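Local coordinates for protein putative beta-glucosidase (Bifidobacterium adolescentis, PDB 5WAB) that hydrolyses beta-glucosidic linkages as a family 3 glycoside hydrolase, and may also release terminal arabinopyranosyl units from ginsenosides, at residues Y124-D128 and P129-G133; R174-E178 and I179-A183; I260-A263 and A264-G267. All blocks are in the same frame, centred on the assembly; numbering follows the deposited sequence.

Contact 1. Residues Y124-D128 and P129-G133; sequences YWSED and PYLAG
D128 caps the N-terminus of helix 129-144 and bonds to L131, in a buried local contact where the loop after strand 102-106 runs into that helix. Its carboxylate reaches over the first turn because CG lies anti to the backbone N (chi1 -179°). D128 OD2 accepts from L131 N at 3.0 Å, on the anti side of the carboxylate. The D128 carbonyl O takes A132 N in a nearly straight bond (163°). This is a classic N-cap: the side chain satisfies a first-turn amide that no helical carbonyl serves, and P129 starts the helix without an N-H of its own. Just upstream, S126 OG accepts from D128 N at 2.8 Å, an ST turn that probably steadies the capping residue, and it also bonds A495 O. The same OG lies 3.4 Å from L131 CD2, so the methyl packs on the turn. W125 CB sits 4.1 Å from A132 CB.

D128 OD1 is taken by a salt bridge to R529 and a hydrogen bond with Y528 OH. The W125 ring inserts between helices 74-77 and 129-144, whereas Y130 and L131 lean on strand 601-610 of the fibronectin-like domain.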
ATOM      1  N   TYR A 124       0.952  -2.705  -3.681  1.00 24.82           N
ATOM      2  CA  TYR A 124       0.673  -1.402  -3.082  1.00 23.02           C
ATOM      3  C   TYR A 124      -0.237  -1.561  -1.867  1.00 22.12           C
ATOM      4  O   TYR A 124      -0.700  -2.656  -1.547  1.00 20.22           O
ATOM      5  CB  TYR A 124       0.060  -0.448  -4.113  1.00 22.75           C
ATOM      6  CG  TYR A 124       0.900  -0.267  -5.360  1.00 21.75           C
ATOM      7  CD1 TYR A 124       2.279  -0.401  -5.315  1.00 21.25           C
ATOM      8  CD2 TYR A 124       0.310   0.034  -6.583  1.00 20.70           C
ATOM      9  CE1 TYR A 124       3.044  -0.243  -6.443  1.00 21.68           C
ATOM     10  CE2 TYR A 124       1.069   0.194  -7.719  1.00 20.21           C
ATOM     11  CZ  TYR A 124       2.433   0.056  -7.641  1.00 20.60           C
ATOM     12  OH  TYR A 124       3.192   0.215  -8.764  1.00 19.91           O
ATOM     13  N   TRP A 125      -0.519  -0.441  -1.198  1.00 22.57           N
ATOM     14  CA  TRP A 125      -1.116  -0.485   0.134  1.00 22.93           C
ATOM     15  C   TRP A 125      -2.598  -0.108   0.172  1.00 21.57           C
ATOM     16  O   TRP A 125      -3.396  -0.853   0.745  1.00 20.26           O
ATOM     17  CB  TRP A 125      -0.302   0.403   1.082  1.00 19.74           C
ATOM     18  CG  TRP A 125       1.066  -0.168   1.332  1.00 20.86           C
ATOM     19  CD1 TRP A 125       2.156  -0.051   0.522  1.00 23.02           C
ATOM     20  CD2 TRP A 125       1.493  -0.941   2.463  1.00 19.91           C
ATOM     21  NE1 TRP A 125       3.229  -0.706   1.068  1.00 22.92           N
ATOM     22  CE2 TRP A 125       2.851  -1.260   2.262  1.00 21.08           C
ATOM     23  CE3 TRP A 125       0.861  -1.392   3.624  1.00 22.11           C
ATOM     24  CZ2 TRP A 125       3.587  -2.007   3.179  1.00 21.57           C
ATOM     25  CZ3 TRP A 125       1.594  -2.139   4.533  1.00 21.47           C
ATOM     26  CH2 TRP A 125       2.941  -2.438   4.307  1.00 21.42           C
ATOM     27  N   SER A 126      -3.003   1.023  -0.400  1.00 21.48           N
ATOM     28  CA  SER A 126      -4.387   1.448  -0.213  1.00 21.54           C
ATOM     29  C   SER A 126      -4.828   2.343  -1.360  1.00 21.89           C
ATOM     30  O   SER A 126      -4.026   2.779  -2.188  1.00 21.80           O
ATOM     31  CB  SER A 126      -4.574   2.175   1.127  1.00 22.07           C
ATOM     32  OG  SER A 126      -5.887   2.692   1.264  1.00 22.03           O
ATOM     33  N   GLU A 127      -6.137   2.594  -1.400  1.00 23.64           N
ATOM     34  CA  GLU A 127      -6.707   3.653  -2.219  1.00 24.00           C
ATOM     35  C   GLU A 127      -6.656   5.002  -1.522  1.00 22.97           C
ATOM     36  O   GLU A 127      -6.948   6.022  -2.154  1.00 22.26           O
ATOM     37  CB  GLU A 127      -8.166   3.333  -2.556  1.00 23.50           C
ATOM     38  CG  GLU A 127      -9.112   3.481  -1.363  1.00 25.05           C
ATOM     39  CD  GLU A 127     -10.495   2.895  -1.601  1.00 26.54           C
ATOM     40  OE1 GLU A 127     -10.596   1.829  -2.240  1.00 28.45           O
ATOM     41  OE2 GLU A 127     -11.486   3.514  -1.160  1.00 28.22           O
ATOM     42  N   ASP A 128      -6.311   5.030  -0.234  1.00 22.74           N
ATOM     43  CA  ASP A 128      -6.311   6.252   0.550  1.00 22.27           C
ATOM     44  C   ASP A 128      -4.885   6.706   0.809  1.00 22.64           C
ATOM     45  O   ASP A 128      -4.047   5.885   1.201  1.00 22.94           O
ATOM     46  CB  ASP A 128      -7.035   6.042   1.878  1.00 20.97           C
ATOM     47  CG  ASP A 128      -7.066   7.299   2.716  1.00 21.56           C
ATOM     48  OD1 ASP A 128      -7.845   8.205   2.353  1.00 20.65           O
ATOM     49  OD2 ASP A 128      -6.313   7.396   3.712  1.00 20.19           O
ATOM     50  N   PRO A 129      -4.563   7.988   0.605  1.00 23.80           N
ATOM     51  CA  PRO A 129      -3.166   8.413   0.808  1.00 23.29           C
ATOM     52  C   PRO A 129      -2.705   8.351   2.258  1.00 23.48           C
ATOM     53  O   PRO A 129      -1.560   7.956   2.513  1.00 23.44           O
ATOM     54  CB  PRO A 129      -3.156   9.844   0.253  1.00 23.63           C
ATOM     55  CG  PRO A 129      -4.575  10.304   0.357  1.00 24.64           C
ATOM     56  CD  PRO A 129      -5.422   9.087   0.129  1.00 23.31           C
ATOM     57  N   TYR A 130      -3.563   8.704   3.220  1.00 23.44           N
ATOM     58  CA  TYR A 130      -3.144   8.701   4.621  1.00 22.69           C
ATOM     59  C   TYR A 130      -2.804   7.294   5.090  1.00 23.89           C
ATOM     60  O   TYR A 130      -1.794   7.079   5.770  1.00 25.55           O
ATOM     61  CB  TYR A 130      -4.238   9.291   5.508  1.00 21.47           C
ATOM     62  CG  TYR A 130      -3.848   9.425   6.967  1.00 20.18           C
ATOM     63  CD1 TYR A 130      -3.956   8.346   7.834  1.00 20.40           C
ATOM     64  CD2 TYR A 130      -3.414  10.635   7.487  1.00 19.26           C
ATOM     65  CE1 TYR A 130      -3.614   8.455   9.172  1.00 19.10           C
ATOM     66  CE2 TYR A 130      -3.076  10.754   8.831  1.00 19.42           C
ATOM     67  CZ  TYR A 130      -3.176   9.659   9.667  1.00 19.00           C
ATOM     68  OH  TYR A 130      -2.838   9.762  11.001  1.00 18.73           O
ATOM     69  N   LEU A 131      -3.662   6.327   4.768  1.00 24.84           N
ATOM     70  CA  LEU A 131      -3.424   4.952   5.184  1.00 24.84           C
ATOM     71  C   LEU A 131      -2.144   4.402   4.567  1.00 24.44           C
ATOM     72  O   LEU A 131      -1.341   3.756   5.252  1.00 23.92           O
ATOM     73  CB  LEU A 131      -4.619   4.085   4.796  1.00 25.14           C
ATOM     74  CG  LEU A 131      -4.587   2.616   5.216  1.00 27.42           C
ATOM     75  CD1 LEU A 131      -4.652   2.481   6.734  1.00 28.78           C
ATOM     76  CD2 LEU A 131      -5.714   1.837   4.547  1.00 26.83           C
ATOM     77  N   ALA A 132      -1.930   4.657   3.274  1.00 23.29           N
ATOM     78  CA  ALA A 132      -0.734   4.144   2.611  1.00 23.72           C
ATOM     79  C   ALA A 132       0.535   4.721   3.233  1.00 23.30           C
ATOM     80  O   ALA A 132       1.514   3.996   3.451  1.00 22.54           O
ATOM     81  CB  ALA A 132      -0.793   4.453   1.114  1.00 16.21           C
ATOM     82  N   GLY A 133       0.532   6.020   3.531  1.00 24.12           N
ATOM     83  CA  GLY A 133       1.721   6.641   4.091  1.00 25.16           C
ATOM     84  C   GLY A 133       2.001   6.182   5.509  1.00 27.14           C
ATOM     85  O   GLY A 133       3.143   5.874   5.862  1.00 29.81           O
TER

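Contact 2. Residues R174-E178 and I179-A183; sequences RALRE and IYFPA
L176 and F181 meet obliquely across one turn: L176 CB stands over one face of the phenyl ring, offset toward its rim, and L176 CD2 comes within 4.1 Å of F181 CE1. R177 approaches the same ring at its edge, with CD 4.0 Å from F181 CD2. The R177 guanidinium is turned almost perpendicular to the ring (87°) and makes its own contacts, a salt bridge to E222 and a cation-pi contact with W630. In F181, CG anti to the carbonyl carbon (chi1 -80°) swings the ring back along the helix, and L176 O lies 3.1 Å from its CG. With alanine in place of F181, L176 would probably lose the ring face beneath its CB and R177 CD the edge beside it, opening a gap toward L214 on helix 212-222.

The backbone is not a regular alpha-helix: helix 173-180 widens into a pi-type turn near its end. A175 O accepts from I179 N at 2.9 Å and, weakly, from Y180 N, and F181 N bonds weakly to L176 O; the last two bonds span five residues. P182, which has no N-H to offer, follows as the chain passes into helix 182-190, and its CG rests 3.2 Å from R177 O.

I179 CG2 covers one face of the Y180 ring, over its centre, while L176 CA lies at that ring's edge. On another side of the helix, R174 makes a salt bridge with E178, side-on: NE (3.1 Å) and NH2 both reach E178 OE2 from the same face of the carboxylate, and OE2 lies close to the guanidinium plane. E178 OE2 also accepts from W630 N, and R174 NH2 donates to A596 O, tying this turn to strand 628-631 and the loop holding A596.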
ATOM      1  N   ARG A 174      -4.514  19.722  -7.556  1.00 23.86           N
ATOM      2  CA  ARG A 174      -5.180  19.265  -6.336  1.00 17.38           C
ATOM      3  C   ARG A 174      -5.091  17.754  -6.186  1.00 20.00           C
ATOM      4  O   ARG A 174      -4.757  17.245  -5.110  1.00 22.87           O
ATOM      5  CB  ARG A 174      -6.644  19.703  -6.321  1.00 23.65           C
ATOM      6  CG  ARG A 174      -6.888  21.065  -5.725  1.00 24.69           C
ATOM      7  CD  ARG A 174      -8.356  21.238  -5.365  1.00 25.40           C
ATOM      8  NE  ARG A 174      -8.785  20.380  -4.261  1.00 25.41           N
ATOM      9  CZ  ARG A 174     -10.055  20.057  -4.016  1.00 27.07           C
ATOM     10  NH1 ARG A 174     -11.022  20.514  -4.800  1.00 27.49           N
ATOM     11  NH2 ARG A 174     -10.366  19.271  -2.992  1.00 27.96           N
ATOM     12  N   ALA A 175      -5.396  17.015  -7.255  1.00 20.19           N
ATOM     13  CA  ALA A 175      -5.378  15.561  -7.157  1.00 20.30           C
ATOM     14  C   ALA A 175      -3.968  15.046  -6.900  1.00 19.41           C
ATOM     15  O   ALA A 175      -3.779  14.110  -6.113  1.00 19.80           O
ATOM     16  CB  ALA A 175      -5.976  14.939  -8.421  1.00 19.47           C
ATOM     17  N   LEU A 176      -2.963  15.662  -7.531  1.00 18.40           N
ATOM     18  CA  LEU A 176      -1.575  15.307  -7.241  1.00 18.28           C
ATOM     19  C   LEU A 176      -1.236  15.585  -5.781  1.00 19.79           C
ATOM     20  O   LEU A 176      -0.678  14.728  -5.086  1.00 18.83           O
ATOM     21  CB  LEU A 176      -0.634  16.079  -8.167  1.00 16.85           C
ATOM     22  CG  LEU A 176      -0.408  15.546  -9.579  1.00 16.05           C
ATOM     23  CD1 LEU A 176       0.386  16.543 -10.371  1.00 16.22           C
ATOM     24  CD2 LEU A 176       0.307  14.200  -9.548  1.00 15.92           C
ATOM     25  N   ARG A 177      -1.584  16.779  -5.293  1.00 19.84           N
ATOM     26  CA  ARG A 177      -1.204  17.177  -3.942  1.00 20.26           C
ATOM     27  C   ARG A 177      -1.971  16.403  -2.874  1.00 20.85           C
ATOM     28  O   ARG A 177      -1.421  16.114  -1.806  1.00 21.48           O
ATOM     29  CB  ARG A 177      -1.427  18.677  -3.761  1.00 23.08           C
ATOM     30  CG  ARG A 177      -0.547  19.551  -4.628  1.00 23.06           C
ATOM     31  CD  ARG A 177       0.872  19.524  -4.136  1.00 24.67           C
ATOM     32  NE  ARG A 177       1.705  20.489  -4.843  1.00 26.58           N
ATOM     33  CZ  ARG A 177       2.950  20.789  -4.492  1.00 26.86           C
ATOM     34  NH1 ARG A 177       3.500  20.199  -3.439  1.00 26.59           N
ATOM     35  NH2 ARG A 177       3.638  21.686  -5.187  1.00 27.27           N
ATOM     36  N   GLU A 178      -3.238  16.070  -3.122  1.00 19.52           N
ATOM     37  CA  GLU A 178      -4.060  15.459  -2.082  1.00 19.97           C
ATOM     38  C   GLU A 178      -4.147  13.941  -2.174  1.00 20.70           C
ATOM     39  O   GLU A 178      -4.387  13.289  -1.150  1.00 21.27           O
ATOM     40  CB  GLU A 178      -5.480  16.037  -2.098  1.00 17.77           C
ATOM     41  CG  GLU A 178      -5.570  17.530  -1.820  1.00 18.21           C
ATOM     42  CD  GLU A 178      -6.992  17.991  -1.566  1.00 18.70           C
ATOM     43  OE1 GLU A 178      -7.816  17.158  -1.136  1.00 18.85           O
ATOM     44  OE2 GLU A 178      -7.291  19.179  -1.819  1.00 19.00           O
ATOM     45  N   ILE A 179      -3.984  13.354  -3.363  1.00 18.61           N
ATOM     46  CA  ILE A 179      -4.165  11.913  -3.560  1.00 19.14           C
ATOM     47  C   ILE A 179      -2.830  11.200  -3.759  1.00 19.03           C
ATOM     48  O   ILE A 179      -2.482  10.293  -3.002  1.00 19.69           O
ATOM     49  CB  ILE A 179      -5.133  11.620  -4.729  1.00 20.26           C
ATOM     50  CG1 ILE A 179      -6.475  12.339  -4.533  1.00 19.79           C
ATOM     51  CG2 ILE A 179      -5.315  10.119  -4.887  1.00 16.62           C
ATOM     52  CD1 ILE A 179      -7.229  11.950  -3.279  1.00 17.37           C
ATOM     53  N   TYR A 180      -2.071  11.589  -4.782  1.00 17.73           N
ATOM     54  CA  TYR A 180      -0.935  10.786  -5.220  1.00 17.73           C
ATOM     55  C   TYR A 180       0.382  11.177  -4.565  1.00 17.95           C
ATOM     56  O   TYR A 180       1.332  10.387  -4.611  1.00 18.34           O
ATOM     57  CB  TYR A 180      -0.817  10.871  -6.749  1.00 18.18           C
ATOM     58  CG  TYR A 180      -2.110  10.449  -7.410  1.00 19.33           C
ATOM     59  CD1 TYR A 180      -2.396   9.105  -7.608  1.00 19.58           C
ATOM     60  CD2 TYR A 180      -3.070  11.387  -7.782  1.00 20.19           C
ATOM     61  CE1 TYR A 180      -3.582   8.702  -8.181  1.00 21.01           C
ATOM     62  CE2 TYR A 180      -4.270  10.990  -8.364  1.00 21.47           C
ATOM     63  CZ  TYR A 180      -4.519   9.642  -8.555  1.00 20.93           C
ATOM     64  OH  TYR A 180      -5.698   9.222  -9.124  1.00 21.60           O
ATOM     65  N   PHE A 181       0.442  12.326  -3.900  1.00 17.25           N
ATOM     66  CA  PHE A 181       1.656  12.773  -3.221  1.00 17.65           C
ATOM     67  C   PHE A 181       1.692  12.444  -1.728  1.00 18.90           C
ATOM     68  O   PHE A 181       2.757  12.043  -1.242  1.00 19.24           O
ATOM     69  CB  PHE A 181       1.853  14.283  -3.408  1.00 17.25           C
ATOM     70  CG  PHE A 181       2.441  14.664  -4.741  1.00 16.48           C
ATOM     71  CD1 PHE A 181       2.866  13.692  -5.636  1.00 16.07           C
ATOM     72  CD2 PHE A 181       2.539  15.998  -5.115  1.00 16.06           C
ATOM     73  CE1 PHE A 181       3.407  14.044  -6.866  1.00 14.90           C
ATOM     74  CE2 PHE A 181       3.069  16.355  -6.346  1.00 14.13           C
ATOM     75  CZ  PHE A 181       3.504  15.377  -7.220  1.00 13.78           C
ATOM     76  N   PRO A 182       0.597  12.619  -0.958  1.00 19.37           N
ATOM     77  CA  PRO A 182       0.730  12.594   0.515  1.00 19.34           C
ATOM     78  C   PRO A 182       1.407  11.359   1.090  1.00 19.98           C
ATOM     79  O   PRO A 182       2.092  11.477   2.116  1.00 20.31           O
ATOM     80  CB  PRO A 182      -0.722  12.708   0.993  1.00 19.07           C
ATOM     81  CG  PRO A 182      -1.376  13.491  -0.055  1.00 19.69           C
ATOM     82  CD  PRO A 182      -0.775  12.998  -1.347  1.00 18.97           C
ATOM     83  N   ALA A 183       1.221  10.179   0.493  1.00 18.91           N
ATOM     84  CA  ALA A 183       1.914   8.992   0.989  1.00 19.46           C
ATOM     85  C   ALA A 183       3.420   9.115   0.796  1.00 18.16           C
ATOM     86  O   ALA A 183       4.199   8.781   1.697  1.00 19.43           O
ATOM     87  CB  ALA A 183       1.383   7.740   0.292  1.00 21.38           C
TER

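Contact 3. Residues I260-A263 and A264-G267; sequences IVYA and ARDG
V261 and R265 run side by side at the end of helix 257-265, with V261 CG1 centred over one face of the guanidinium, 3.5 Å from R265 CZ. Two conformations bring this about. V261 sets CG1 anti to its own backbone N (chi1 176°), and R265 stretches from CG to NE, laying its aliphatic part past V261 O. The Y262 ring crosses the arginine obliquely, its plane turned 57° from the guanidinium, and R265 NH1 comes to the ring's edge, 4.1 Å from Y262 CE1. R265 NH2 has a long, weak ion pair with E15.

Underneath, the helix is running out. A264 N bonds to I260 O at 2.8 Å, but R265 N splits between a weak bond to V261 O and a three-residue (3-10-like) bond to Y262 O, reached from above the carbonyl plane. G267 takes the positive phi usual for a glycine where a helix ends, at which a side chain would jam against the preceding carbonyl.

D266 holds CG between its backbone N and carbonyl carbon (chi1 61°), folding the carboxylate back beside the last turn, where OD1 forms a salt bridge with R268. I260 and V261 pack against A18 of helix 14-19.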
ATOM      1  N   ILE A 260      27.354  12.143 -19.755  1.00 22.81           N
ATOM      2  CA  ILE A 260      27.461  13.032 -18.602  1.00 21.14           C
ATOM      3  C   ILE A 260      28.779  13.791 -18.641  1.00 21.37           C
ATOM      4  O   ILE A 260      28.830  14.990 -18.341  1.00 21.29           O
ATOM      5  CB  ILE A 260      27.301  12.243 -17.288  1.00 20.93           C
ATOM      6  CG1 ILE A 260      26.003  11.431 -17.297  1.00 20.53           C
ATOM      7  CG2 ILE A 260      27.378  13.189 -16.081  1.00 16.25           C
ATOM      8  CD1 ILE A 260      24.734  12.276 -17.424  1.00 16.57           C
ATOM      9  N   VAL A 261      29.863  13.109 -19.023  1.00 22.12           N
ATOM     10  CA  VAL A 261      31.181  13.742 -19.072  1.00 22.44           C
ATOM     11  C   VAL A 261      31.205  14.851 -20.117  1.00 23.51           C
ATOM     12  O   VAL A 261      31.681  15.964 -19.858  1.00 22.58           O
ATOM     13  CB  VAL A 261      32.267  12.690 -19.351  1.00 23.38           C
ATOM     14  CG1 VAL A 261      33.624  13.356 -19.496  1.00 25.06           C
ATOM     15  CG2 VAL A 261      32.293  11.661 -18.248  1.00 20.18           C
ATOM     16  N   TYR A 262      30.705  14.555 -21.321  1.00 24.34           N
ATOM     17  CA  TYR A 262      30.668  15.549 -22.388  1.00 24.93           C
ATOM     18  C   TYR A 262      29.810  16.744 -21.994  1.00 23.48           C
ATOM     19  O   TYR A 262      30.207  17.899 -22.189  1.00 23.80           O
ATOM     20  CB  TYR A 262      30.144  14.905 -23.671  1.00 27.49           C
ATOM     21  CG  TYR A 262      31.086  13.871 -24.240  1.00 30.60           C
ATOM     22  CD1 TYR A 262      32.460  13.989 -24.075  1.00 31.67           C
ATOM     23  CD2 TYR A 262      30.600  12.762 -24.918  1.00 31.51           C
ATOM     24  CE1 TYR A 262      33.322  13.039 -24.585  1.00 33.39           C
ATOM     25  CE2 TYR A 262      31.457  11.806 -25.431  1.00 33.18           C
ATOM     26  CZ  TYR A 262      32.816  11.949 -25.261  1.00 34.16           C
ATOM     27  OH  TYR A 262      33.668  10.997 -25.769  1.00 36.36           O
ATOM     28  N   ALA A 263      28.616  16.481 -21.448  1.00 22.01           N
ATOM     29  CA  ALA A 263      27.709  17.555 -21.057  1.00 20.43           C
ATOM     30  C   ALA A 263      28.271  18.380 -19.906  1.00 19.17           C
ATOM     31  O   ALA A 263      28.026  19.591 -19.832  1.00 18.63           O
ATOM     32  CB  ALA A 263      26.341  16.981 -20.685  1.00 19.62           C
ATOM     33  N   ALA A 264      29.017  17.747 -18.999  1.00 21.90           N
ATOM     34  CA  ALA A 264      29.655  18.484 -17.916  1.00 23.20           C
ATOM     35  C   ALA A 264      30.778  19.381 -18.410  1.00 25.46           C
ATOM     36  O   ALA A 264      31.161  20.318 -17.701  1.00 26.03           O
ATOM     37  CB  ALA A 264      30.200  17.515 -16.867  1.00 23.39           C
ATOM     38  N   ARG A 265      31.312  19.114 -19.605  1.00 26.22           N
ATOM     39  CA  ARG A 265      32.408  19.902 -20.154  1.00 28.19           C
ATOM     40  C   ARG A 265      31.942  21.038 -21.046  1.00 28.53           C
ATOM     41  O   ARG A 265      32.664  22.029 -21.190  1.00 31.50           O
ATOM     42  CB  ARG A 265      33.346  19.013 -20.969  1.00 29.16           C
ATOM     43  CG  ARG A 265      34.264  18.146 -20.150  1.00 30.58           C
ATOM     44  CD  ARG A 265      35.019  17.205 -21.069  1.00 33.14           C
ATOM     45  NE  ARG A 265      35.836  16.250 -20.332  1.00 36.26           N
ATOM     46  CZ  ARG A 265      36.298  15.117 -20.848  1.00 37.22           C
ATOM     47  NH1 ARG A 265      36.017  14.799 -22.110  1.00 36.47           N
ATOM     48  NH2 ARG A 265      37.029  14.300 -20.099  1.00 38.52           N
ATOM     49  N   ASP A 266      30.762  20.930 -21.655  1.00 27.53           N
ATOM     50  CA  ASP A 266      30.300  21.955 -22.584  1.00 28.32           C
ATOM     51  C   ASP A 266      29.116  22.759 -22.051  1.00 27.42           C
ATOM     52  O   ASP A 266      28.430  23.430 -22.829  1.00 27.43           O
ATOM     53  CB  ASP A 266      29.976  21.333 -23.943  1.00 28.63           C
ATOM     54  CG  ASP A 266      28.882  20.292 -23.879  1.00 29.85           C
ATOM     55  OD1 ASP A 266      28.136  20.235 -22.879  1.00 30.43           O
ATOM     56  OD2 ASP A 266      28.773  19.517 -24.853  1.00 31.63           O
ATOM     57  N   GLY A 267      28.876  22.720 -20.742  1.00 26.00           N
ATOM     58  CA  GLY A 267      27.910  23.598 -20.113  1.00 26.32           C
ATOM     59  C   GLY A 267      26.466  23.150 -20.116  1.00 26.39           C
ATOM     60  O   GLY A 267      25.598  23.946 -19.746  1.00 28.52           O
TER

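Overall arrangement
Along the chain the three contacts come in series, 124-133, then 174-183, then 260-267, all within the TIM-barrel-type N-terminal region of the family 3 enzyme. Contacts 1 and 2 are neighbours, their centres about 11 Å apart, and they touch: P129 packs on the backbone of E178 and I179, and the A183 methyl fits against P129 and G133. The start of helix 129-144 thus rests on the junction of helices 173-180 and 182-190. Both lie where this region meets the fibronectin-like domain, through strands 601-610 and 628-631 respectively. Contact 3 stands apart, its centre about 41 Å from that of contact 1 and 36 Å from that of contact 2, at a helix end on the periphery.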